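Local coordinates for uncharacterized protein (Bacteroides vulgatus, PDB 4Q88) that is of unproven function but, as a glycoside hydrolase family 88 protein, probably acts as a hydrolase on sugar-containing substrates, at residues W214-F219 against T242-I247; L136-W141 against H169-V174; P33-F38 against I65-Y70. All blocks are in the same frame, centred on the assembly; numbering follows the deposited sequence.

Interaction 1. Residues W214-F219 against T242-I247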
loop_
_atom_site.group_PDB
_atom_site.type_symbol
_atom_site.label_atom_id
_atom_site.label_comp_id
_atom_site.label_asym_id
_atom_site.label_seq_id
_atom_site.Cartn_x
_atom_site.Cartn_y
_atom_site.Cartn_z
ATOM N N TRP A 214 1.756 4.226 2.475
ATOM C CA TRP A 214 0.518 3.447 2.369
ATOM C C TRP A 214 -0.639 4.360 1.906
ATOM O O TRP A 214 -1.391 4.033 0.959
ATOM C CB TRP A 214 0.147 2.807 3.714
ATOM C CG TRP A 214 1.003 1.685 4.207
ATOM C CD1 TRP A 214 1.509 1.571 5.475
ATOM C CD2 TRP A 214 1.423 0.492 3.512
ATOM N NE1 TRP A 214 2.167 0.404 5.600
ATOM C CE2 TRP A 214 2.189 -0.249 4.403
ATOM C CE3 TRP A 214 1.257 0.003 2.222
ATOM C CZ2 TRP A 214 2.763 -1.454 4.061
ATOM C CZ3 TRP A 214 1.859 -1.200 1.888
ATOM C CH2 TRP A 214 2.576 -1.910 2.808
ATOM N N ALA A 215 -0.766 5.539 2.527
ATOM C CA ALA A 215 -1.858 6.425 2.229
ATOM C C ALA A 215 -1.814 6.936 0.787
ATOM O O ALA A 215 -2.834 6.907 0.066
ATOM C CB ALA A 215 -1.889 7.624 3.210
ATOM N N PHE A 216 -0.634 7.378 0.354
ATOM C CA PHE A 216 -0.458 7.951 -0.986
ATOM C C PHE A 216 -0.694 6.882 -2.076
ATOM O O PHE A 216 -1.427 7.162 -3.059
ATOM C CB PHE A 216 0.945 8.519 -1.096
ATOM C CG PHE A 216 1.219 9.327 -2.315
ATOM C CD1 PHE A 216 0.520 10.467 -2.604
ATOM C CD2 PHE A 216 2.343 9.025 -3.101
ATOM C CE1 PHE A 216 0.808 11.222 -3.724
ATOM C CE2 PHE A 216 2.666 9.819 -4.184
ATOM C CZ PHE A 216 1.923 10.925 -4.498
ATOM N N ALA A 217 -0.104 5.707 -1.921
ATOM C CA ALA A 217 -0.384 4.587 -2.885
ATOM C C ALA A 217 -1.869 4.164 -2.850
ATOM O O ALA A 217 -2.423 3.827 -3.884
ATOM C CB ALA A 217 0.474 3.395 -2.582
ATOM N N ALA A 218 -2.461 4.182 -1.662
ATOM C CA ALA A 218 -3.893 3.925 -1.529
ATOM C C ALA A 218 -4.738 4.837 -2.361
ATOM O O ALA A 218 -5.700 4.382 -3.045
ATOM C CB ALA A 218 -4.323 3.928 -0.068
ATOM N N PHE A 219 -4.483 6.140 -2.303
ATOM C CA PHE A 219 -5.298 7.064 -3.081
ATOM C C PHE A 219 -5.120 6.832 -4.553
ATOM O O PHE A 219 -6.088 6.925 -5.329
ATOM C CB PHE A 219 -4.968 8.526 -2.735
ATOM C CG PHE A 219 -5.648 8.990 -1.492
ATOM C CD1 PHE A 219 -6.999 9.204 -1.493
ATOM C CD2 PHE A 219 -4.970 9.166 -0.315
ATOM C CE1 PHE A 219 -7.669 9.644 -0.365
ATOM C CE2 PHE A 219 -5.632 9.529 0.845
ATOM C CZ PHE A 219 -7.000 9.777 0.819
ATOM N N THR A 242 -2.309 17.214 -3.181
ATOM C CA THR A 242 -1.676 17.902 -2.034
ATOM C C THR A 242 -0.624 17.070 -1.364
ATOM O O THR A 242 0.454 17.570 -1.013
ATOM C CB THR A 242 -2.752 18.247 -1.027
ATOM O OG1 THR A 242 -3.751 19.065 -1.649
ATOM C CG2 THR A 242 -2.170 18.972 0.155
HETATM N N MSE A 243 -0.894 15.767 -1.166
HETATM C CA MSE A 243 0.118 14.906 -0.610
HETATM C C MSE A 243 1.317 14.816 -1.509
HETATM O O MSE A 243 2.456 14.807 -1.053
HETATM C CB MSE A 243 -0.393 13.457 -0.384
HETATM C CG MSE A 243 -1.512 13.365 0.630
HETATM SE SE MSE A 243 -1.817 11.457 1.023
HETATM C CE MSE A 243 -0.134 11.062 1.979
ATOM N N ALA A 244 1.098 14.789 -2.820
ATOM C CA ALA A 244 2.221 14.711 -3.756
ATOM C C ALA A 244 3.196 15.878 -3.553
ATOM O O ALA A 244 4.436 15.691 -3.530
ATOM C CB ALA A 244 1.726 14.709 -5.222
ATOM N N LYS A 245 2.641 17.053 -3.400
ATOM C CA LYS A 245 3.443 18.229 -3.213
ATOM C C LYS A 245 4.217 18.143 -1.832
ATOM O O LYS A 245 5.441 18.474 -1.760
ATOM C CB LYS A 245 2.577 19.456 -3.257
ATOM C CG LYS A 245 3.383 20.729 -3.259
ATOM C CD LYS A 245 2.552 21.941 -3.641
ATOM C CE LYS A 245 3.458 23.163 -3.750
ATOM N NZ LYS A 245 2.649 24.410 -3.898
ATOM N N SER A 246 3.511 17.767 -0.764
ATOM C CA SER A 246 4.160 17.682 0.557
ATOM C C SER A 246 5.239 16.602 0.613
ATOM O O SER A 246 6.341 16.759 1.261
ATOM C CB SER A 246 3.100 17.463 1.604
ATOM O OG SER A 246 2.194 18.543 1.582
ATOM N N ILE A 247 4.934 15.485 -0.017
ATOM C CA ILE A 247 5.900 14.376 -0.074
ATOM C C ILE A 247 7.126 14.823 -0.902
ATOM O O ILE A 247 8.283 14.596 -0.518
ATOM C CB ILE A 247 5.258 13.106 -0.622
ATOM C CG1 ILE A 247 4.176 12.577 0.323
ATOM C CG2 ILE A 247 6.320 12.081 -0.935
ATOM C CD1 ILE A 247 3.232 11.592 -0.359
#
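Helices 209-225 and 233-249 are consecutive helices of this alpha-helical glycoside hydrolase family 88 domain, and between 214-219 and 242-247 the nearest CA atoms are those of Phe216 and Met243, 7.0 Å apart. The short axes of the two segments approach to 10.8 Å at a signed crossing angle of -143°, so these segments run roughly antiparallel.

Phe216 is the main bridge. Its CG stands opposite the backbone N (chi1 -171°), which sends the ring across to the second helix. Ile247 lies over one face of that ring. Ile247 CD1 is 3.8 Å from the centroid of the Phe216 ring, 18° off the normal, a CH-pi contact. The far end of the ring reaches Ala244, with Phe216 CZ 3.9 Å from Ala244 CB.

The alpha-helical fold of this family, which belongs to the six-hairpin clan, is built from helix pairs, and the pair here meets through buried apolar side chains. Met243 is a selenomethionine. It slides past Phe216 in the opposite direction, and Met243 CB sits 3.8 Å from Phe216 CD1. The chain then bends at its end, and Met243 CE lies 4.1 Å from Ala215 CB. Met243 SE is 4.1 Å from Phe219 CD2, oblique to the ring, a Met-aromatic contact.

Other parts of the fold enclose the pair. Phe240 stacks on the Phe216 ring and Phe282 of helix 272-287 meets it edge-to-face. Tyr187 of the short strand 186-187 touches Ala215, Phe219 and Met243.

Interaction 2. Residues L136-W141 against H169-V174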
loop_
_atom_site.group_PDB
_atom_site.type_symbol
_atom_site.label_atom_id
_atom_site.label_comp_id
_atom_site.label_asym_id
_atom_site.label_seq_id
_atom_site.Cartn_x
_atom_site.Cartn_y
_atom_site.Cartn_z
ATOM N N LEU A 136 -17.687 3.654 13.011
ATOM C CA LEU A 136 -17.055 4.323 11.916
ATOM C C LEU A 136 -15.528 4.350 11.961
ATOM O O LEU A 136 -14.930 4.763 10.971
ATOM C CB LEU A 136 -17.553 5.734 11.769
ATOM C CG LEU A 136 -19.098 5.900 11.673
ATOM C CD1 LEU A 136 -19.488 7.361 11.705
ATOM C CD2 LEU A 136 -19.612 5.216 10.420
ATOM N N ASP A 137 -14.929 4.053 13.128
ATOM C CA ASP A 137 -13.512 4.241 13.320
ATOM C C ASP A 137 -12.729 2.956 13.094
ATOM O O ASP A 137 -11.794 2.630 13.816
ATOM C CB ASP A 137 -13.245 4.848 14.710
ATOM C CG ASP A 137 -13.679 3.934 15.847
ATOM O OD1 ASP A 137 -14.471 2.995 15.663
ATOM O OD2 ASP A 137 -13.180 4.150 16.969
ATOM N N TYR A 138 -13.068 2.242 12.036
ATOM C CA TYR A 138 -12.361 1.029 11.681
ATOM C C TYR A 138 -10.922 1.246 11.195
ATOM O O TYR A 138 -10.112 0.314 11.272
ATOM C CB TYR A 138 -13.136 0.277 10.595
ATOM C CG TYR A 138 -14.378 -0.459 11.123
ATOM C CD1 TYR A 138 -14.235 -1.677 11.810
ATOM C CD2 TYR A 138 -15.673 0.040 10.932
ATOM C CE1 TYR A 138 -15.337 -2.350 12.296
ATOM C CE2 TYR A 138 -16.763 -0.609 11.420
ATOM C CZ TYR A 138 -16.613 -1.812 12.099
ATOM O OH TYR A 138 -17.707 -2.477 12.568
ATOM N N TRP A 139 -10.633 2.423 10.630
ATOM C CA TRP A 139 -9.328 2.681 9.986
ATOM C C TRP A 139 -8.613 3.660 10.928
ATOM O O TRP A 139 -8.400 4.839 10.632
ATOM C CB TRP A 139 -9.552 3.288 8.577
ATOM C CG TRP A 139 -10.236 2.371 7.651
ATOM C CD1 TRP A 139 -10.473 1.028 7.835
ATOM C CD2 TRP A 139 -10.749 2.700 6.373
ATOM N NE1 TRP A 139 -11.122 0.513 6.743
ATOM C CE2 TRP A 139 -11.320 1.533 5.843
ATOM C CE3 TRP A 139 -10.812 3.898 5.629
ATOM C CZ2 TRP A 139 -11.901 1.492 4.584
ATOM C CZ3 TRP A 139 -11.446 3.858 4.383
ATOM C CH2 TRP A 139 -11.972 2.681 3.878
ATOM N N HIS A 140 -8.245 3.136 12.079
ATOM C CA HIS A 140 -7.693 3.929 13.199
ATOM C C HIS A 140 -6.140 3.982 13.204
ATOM O O HIS A 140 -5.522 4.443 14.191
ATOM C CB HIS A 140 -8.173 3.345 14.582
ATOM C CG HIS A 140 -7.971 1.859 14.723
ATOM N ND1 HIS A 140 -6.823 1.299 15.233
ATOM C CD2 HIS A 140 -8.785 0.821 14.424
ATOM C CE1 HIS A 140 -6.922 -0.022 15.206
ATOM N NE2 HIS A 140 -8.119 -0.339 14.746
ATOM N N TRP A 141 -5.522 3.473 12.130
ATOM C CA TRP A 141 -4.063 3.543 11.906
ATOM C C TRP A 141 -3.868 3.810 10.426
ATOM O O TRP A 141 -4.681 3.334 9.603
ATOM C CB TRP A 141 -3.340 2.305 12.470
ATOM C CG TRP A 141 -3.407 1.094 11.650
ATOM C CD1 TRP A 141 -2.366 0.524 10.978
ATOM C CD2 TRP A 141 -4.553 0.242 11.424
ATOM N NE1 TRP A 141 -2.802 -0.624 10.313
ATOM C CE2 TRP A 141 -4.144 -0.784 10.541
ATOM C CE3 TRP A 141 -5.895 0.295 11.815
ATOM C CZ2 TRP A 141 -5.019 -1.751 10.063
ATOM C CZ3 TRP A 141 -6.770 -0.654 11.319
ATOM C CH2 TRP A 141 -6.318 -1.682 10.479
ATOM N N HIS A 169 -15.770 6.810 1.921
ATOM C CA HIS A 169 -15.656 8.194 2.338
ATOM C C HIS A 169 -15.871 8.366 3.844
ATOM O O HIS A 169 -15.125 9.119 4.496
ATOM C CB HIS A 169 -16.624 9.048 1.571
ATOM C CG HIS A 169 -16.444 10.512 1.797
ATOM N ND1 HIS A 169 -17.265 11.222 2.649
ATOM C CD2 HIS A 169 -15.559 11.400 1.291
ATOM C CE1 HIS A 169 -16.860 12.482 2.688
ATOM N NE2 HIS A 169 -15.845 12.622 1.847
ATOM N N GLN A 170 -16.864 7.666 4.395
ATOM C CA GLN A 170 -17.201 7.844 5.773
ATOM C C GLN A 170 -16.049 7.368 6.680
ATOM O O GLN A 170 -15.656 8.085 7.593
ATOM C CB GLN A 170 -18.494 7.147 6.073
ATOM C CG GLN A 170 -18.966 7.393 7.471
ATOM C CD GLN A 170 -20.364 6.878 7.696
ATOM O OE1 GLN A 170 -20.739 5.789 7.246
ATOM N NE2 GLN A 170 -21.127 7.647 8.434
ATOM N N TYR A 171 -15.494 6.185 6.392
ATOM C CA TYR A 171 -14.354 5.686 7.163
ATOM C C TYR A 171 -13.112 6.567 7.004
ATOM O O TYR A 171 -12.379 6.797 7.961
ATOM C CB TYR A 171 -14.034 4.223 6.814
ATOM C CG TYR A 171 -15.137 3.198 7.066
ATOM C CD1 TYR A 171 -16.147 3.412 8.011
ATOM C CD2 TYR A 171 -15.146 2.004 6.377
ATOM C CE1 TYR A 171 -17.138 2.446 8.265
ATOM C CE2 TYR A 171 -16.132 1.049 6.595
ATOM C CZ TYR A 171 -17.134 1.272 7.545
ATOM O OH TYR A 171 -18.088 0.293 7.809
ATOM N N LEU A 172 -12.841 7.035 5.794
ATOM C CA LEU A 172 -11.654 7.877 5.549
ATOM C C LEU A 172 -11.807 9.195 6.287
ATOM O O LEU A 172 -10.846 9.679 6.897
ATOM C CB LEU A 172 -11.454 8.117 4.075
ATOM C CG LEU A 172 -10.497 9.258 3.716
ATOM C CD1 LEU A 172 -9.104 8.868 4.146
ATOM C CD2 LEU A 172 -10.581 9.525 2.210
ATOM N N THR A 173 -13.030 9.698 6.374
ATOM C CA THR A 173 -13.276 10.951 7.112
ATOM C C THR A 173 -12.877 10.804 8.557
ATOM O O THR A 173 -12.302 11.732 9.141
ATOM C CB THR A 173 -14.758 11.396 6.987
ATOM O OG1 THR A 173 -15.001 11.686 5.625
ATOM C CG2 THR A 173 -15.012 12.633 7.747
ATOM N N VAL A 174 -13.139 9.651 9.161
ATOM C CA VAL A 174 -12.747 9.407 10.536
ATOM C C VAL A 174 -11.216 9.280 10.676
ATOM O O VAL A 174 -10.612 9.804 11.612
ATOM C CB VAL A 174 -13.501 8.201 11.128
ATOM C CG1 VAL A 174 -13.009 7.889 12.535
ATOM C CG2 VAL A 174 -14.993 8.527 11.240
HETATM O O HOH W 1 -12.292 4.852 10.053
#
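Leu136 and Tyr171 have CA atoms 5.6 Å apart where the irregular loop 136-141 passes along helix 163-179. Water 1 joins the two backbones. It donates to the carbonyls of Leu136 and Tyr171 and accepts from Trp139 N, so three bonds hold it.

Tyr171 points into the loop between two aromatic residues. Its CB lies over the six-membered ring of Trp139, 3.5 Å from the centroid and 15° off the normal, in a CH-pi contact. The edge of the Tyr171 ring is also turned toward that face of Trp139, in an edge-to-face pair with planes at 73°. Tyr138 runs beside Tyr171 and points the same way. It directs its edge at the Tyr171 face in an offset edge-to-face pair, with centroids 5.5 Å apart. The hydroxyl of Tyr138 is hydrogen-bonded to Thr133 OG1.

On the outer side aliphatic carbons meet. Leu136 CB lies 3.8 Å from Val174 CG2, and Asp137 CB lies 3.7 Å from Val174 CG1. The carboxylate of Asp137 pairs with Lys135.

The side chains thus join mainly by aromatic and apolar packing. Direct polar bonding between the two segments is absent, and within them water 1 supplies the polar link by satisfying loop and helix backbone groups together. Just beyond, on the same helix, Thr175 OG1 hydrogen-bonds the carbonyls of Trp139 and Tyr171 directly, so loop and helix are also tied without water.

Interaction 3. Residues P33-F38 against I65-Y70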
loop_
_atom_site.group_PDB
_atom_site.type_symbol
_atom_site.label_atom_id
_atom_site.label_comp_id
_atom_site.label_asym_id
_atom_site.label_seq_id
_atom_site.Cartn_x
_atom_site.Cartn_y
_atom_site.Cartn_z
ATOM N N PRO A 33 3.583 -20.623 -1.912
ATOM C CA PRO A 33 2.422 -19.745 -1.781
ATOM C C PRO A 33 1.480 -20.089 -0.655
ATOM O O PRO A 33 0.638 -19.265 -0.311
ATOM C CB PRO A 33 1.715 -19.875 -3.125
ATOM C CG PRO A 33 2.196 -21.154 -3.712
ATOM C CD PRO A 33 3.570 -21.380 -3.180
ATOM N N GLN A 34 1.628 -21.289 -0.077
ATOM C CA GLN A 34 0.756 -21.762 0.993
ATOM C C GLN A 34 1.186 -21.199 2.346
ATOM O O GLN A 34 1.704 -21.895 3.216
ATOM C CB GLN A 34 0.722 -23.310 1.023
ATOM C CG GLN A 34 0.089 -23.924 -0.198
ATOM C CD GLN A 34 1.033 -24.057 -1.385
ATOM O OE1 GLN A 34 2.216 -23.965 -1.246
ATOM N NE2 GLN A 34 0.488 -24.249 -2.556
ATOM N N VAL A 35 0.888 -19.916 2.520
ATOM C CA VAL A 35 1.064 -19.186 3.746
ATOM C C VAL A 35 -0.204 -18.335 4.001
ATOM O O VAL A 35 -1.069 -18.121 3.118
ATOM C CB VAL A 35 2.313 -18.297 3.701
ATOM C CG1 VAL A 35 3.586 -19.154 3.787
ATOM C CG2 VAL A 35 2.286 -17.383 2.468
ATOM N N ARG A 36 -0.324 -17.866 5.227
ATOM C CA ARG A 36 -1.552 -17.244 5.678
ATOM C C ARG A 36 -1.890 -15.937 4.889
ATOM O O ARG A 36 -1.004 -15.328 4.288
ATOM C CB ARG A 36 -1.459 -16.928 7.170
ATOM C CG ARG A 36 -0.404 -15.949 7.579
ATOM C CD ARG A 36 -0.476 -15.639 9.074
ATOM N NE ARG A 36 0.573 -14.742 9.441
ATOM C CZ ARG A 36 0.752 -14.205 10.653
ATOM N NH1 ARG A 36 -0.082 -14.424 11.640
ATOM N NH2 ARG A 36 1.779 -13.414 10.856
ATOM N N SER A 37 -3.157 -15.536 4.940
ATOM C CA SER A 37 -3.652 -14.423 4.139
ATOM C C SER A 37 -3.505 -13.080 4.881
ATOM O O SER A 37 -4.154 -12.145 4.516
ATOM C CB SER A 37 -5.111 -14.638 3.724
ATOM O OG SER A 37 -5.942 -14.928 4.845
ATOM N N PHE A 38 -2.664 -13.008 5.907
ATOM C CA PHE A 38 -2.444 -11.803 6.692
ATOM C C PHE A 38 -1.748 -10.724 5.902
ATOM O O PHE A 38 -1.217 -11.006 4.834
ATOM C CB PHE A 38 -1.578 -12.187 7.880
ATOM C CG PHE A 38 -1.564 -11.190 9.032
ATOM C CD1 PHE A 38 -2.724 -10.625 9.534
ATOM C CD2 PHE A 38 -0.396 -10.978 9.714
ATOM C CE1 PHE A 38 -2.710 -9.804 10.658
ATOM C CE2 PHE A 38 -0.356 -10.143 10.821
ATOM C CZ PHE A 38 -1.522 -9.568 11.309
ATOM N N ILE A 65 -3.301 -17.563 -7.142
ATOM C CA ILE A 65 -4.453 -18.454 -7.057
ATOM C C ILE A 65 -4.167 -19.528 -6.013
ATOM O O ILE A 65 -5.020 -19.848 -5.202
ATOM C CB ILE A 65 -4.766 -19.119 -8.420
ATOM C CG1 ILE A 65 -5.279 -18.079 -9.413
ATOM C CG2 ILE A 65 -5.746 -20.292 -8.263
ATOM C CD1 ILE A 65 -5.284 -18.528 -10.860
ATOM N N ASP A 66 -2.952 -20.053 -6.007
ATOM C CA ASP A 66 -2.591 -21.133 -5.068
ATOM C C ASP A 66 -2.637 -20.596 -3.648
ATOM O O ASP A 66 -3.030 -21.294 -2.711
ATOM C CB ASP A 66 -1.194 -21.695 -5.387
ATOM C CG ASP A 66 -1.159 -22.562 -6.626
ATOM O OD1 ASP A 66 -2.226 -22.816 -7.238
ATOM O OD2 ASP A 66 -0.020 -22.892 -7.060
ATOM N N TRP A 67 -2.218 -19.346 -3.461
ATOM C CA TRP A 67 -2.346 -18.727 -2.123
ATOM C C TRP A 67 -3.785 -18.500 -1.710
ATOM O O TRP A 67 -4.143 -18.802 -0.568
ATOM C CB TRP A 67 -1.590 -17.401 -2.098
ATOM C CG TRP A 67 -1.759 -16.507 -0.902
ATOM C CD1 TRP A 67 -1.166 -16.643 0.318
ATOM C CD2 TRP A 67 -2.440 -15.258 -0.886
ATOM N NE1 TRP A 67 -1.447 -15.552 1.117
ATOM C CE2 TRP A 67 -2.249 -14.687 0.404
ATOM C CE3 TRP A 67 -3.219 -14.569 -1.820
ATOM C CZ2 TRP A 67 -2.790 -13.441 0.756
ATOM C CZ3 TRP A 67 -3.754 -13.339 -1.466
ATOM C CH2 TRP A 67 -3.547 -12.798 -0.176
ATOM N N ALA A 68 -4.627 -18.015 -2.633
ATOM C CA ALA A 68 -6.016 -17.804 -2.312
ATOM C C ALA A 68 -6.736 -19.132 -1.995
ATOM O O ALA A 68 -7.525 -19.205 -1.066
ATOM C CB ALA A 68 -6.725 -17.091 -3.419
ATOM N N ASP A 69 -6.475 -20.138 -2.814
ATOM C CA ASP A 69 -7.035 -21.505 -2.605
ATOM C C ASP A 69 -6.651 -22.043 -1.201
ATOM O O ASP A 69 -7.510 -22.494 -0.457
ATOM C CB ASP A 69 -6.505 -22.448 -3.714
ATOM C CG ASP A 69 -7.299 -22.385 -4.988
ATOM O OD1 ASP A 69 -8.484 -21.951 -4.965
ATOM O OD2 ASP A 69 -6.742 -22.798 -6.051
ATOM N N TYR A 70 -5.370 -21.961 -0.846
ATOM C CA TYR A 70 -4.856 -22.391 0.445
ATOM C C TYR A 70 -5.587 -21.699 1.613
ATOM O O TYR A 70 -5.877 -22.303 2.654
ATOM C CB TYR A 70 -3.343 -22.123 0.553
ATOM C CG TYR A 70 -2.789 -22.433 1.927
ATOM C CD1 TYR A 70 -2.752 -23.739 2.397
ATOM C CD2 TYR A 70 -2.334 -21.430 2.761
ATOM C CE1 TYR A 70 -2.250 -24.019 3.665
ATOM C CE2 TYR A 70 -1.836 -21.697 4.024
ATOM C CZ TYR A 70 -1.799 -22.997 4.462
ATOM O OH TYR A 70 -1.298 -23.233 5.714
HETATM O O HOH W 2 -2.677 -23.871 -2.796
HETATM O O HOH W 3 1.477 -24.434 -5.207
#
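Trp67 lies against the loop 33-38 and forms the tight part of this contact. Its CG is anti to the backbone N (chi1 171°), which carries the indole along the loop from Pro33 to Ser37. Trp67 NE1 donates to Arg36 O at 3.2 Å, with a nearly straight N-H...O angle of 163°. The acceptor lies in the indole plane, but the donor stands well above the carbonyl plane of Arg36. Pro33 O is at the same indole's edge, 3.2 Å from Trp67 CD1. Pro33 CG packs directly on Asp66 CB at 3.8 Å. At the other end, Trp67 CZ2 packs on Ser37 CA at 3.6 Å.

Gln34 is the centre of an inverse gamma turn, closed by a weak bond from Val35 N to Pro33 O. The turn rests on the more exposed Tyr70. Gln34 CB sits over the centre of the Tyr70 ring, 3.8 Å from its centroid, as a CH-pi contact. Val35 O meets the edge of the same ring.

The looser side is at the polar groups of Asp66. Two waters join the Gln34 amide to Asp66. One bridges Gln34 NE2 and the backbone carbonyl of Asp66. The second lies 2.8 Å from Gln34 NE2 and also donates to Asp66 OD2. Gln62 binds the other carboxylate oxygen.

The loop connects helix 13-30 to helix 39-55 and here fastens to helix 58-70. Asn41 and Ala42 of helix 39-55 touch Trp67, His45 stacks on its indole, and Cys103 of helix 103-113 touches both Trp67 and Ser37.

Interaction 1 is the core contact: all its touching residues are buried, and it joins two helices through apolar packing. Interactions 2 and 3 are partly buried and each sets an inter-helix loop on a helix. Both use water, but interaction 2 relies on an aromatic cluster, while interaction 3 adds a direct indole-to-carbonyl hydrogen bond and has exposed residues. Interactions 1 and 2 touch, with Phe219 CZ 3.8 Å from Leu172 CD2, so core packing continues from one to the other. Interaction 3 lies apart, its centre about 30 Å from that of interaction 1, across the centre of the chain. They follow in series along the chain, 3 first and 1 last, and share no helix.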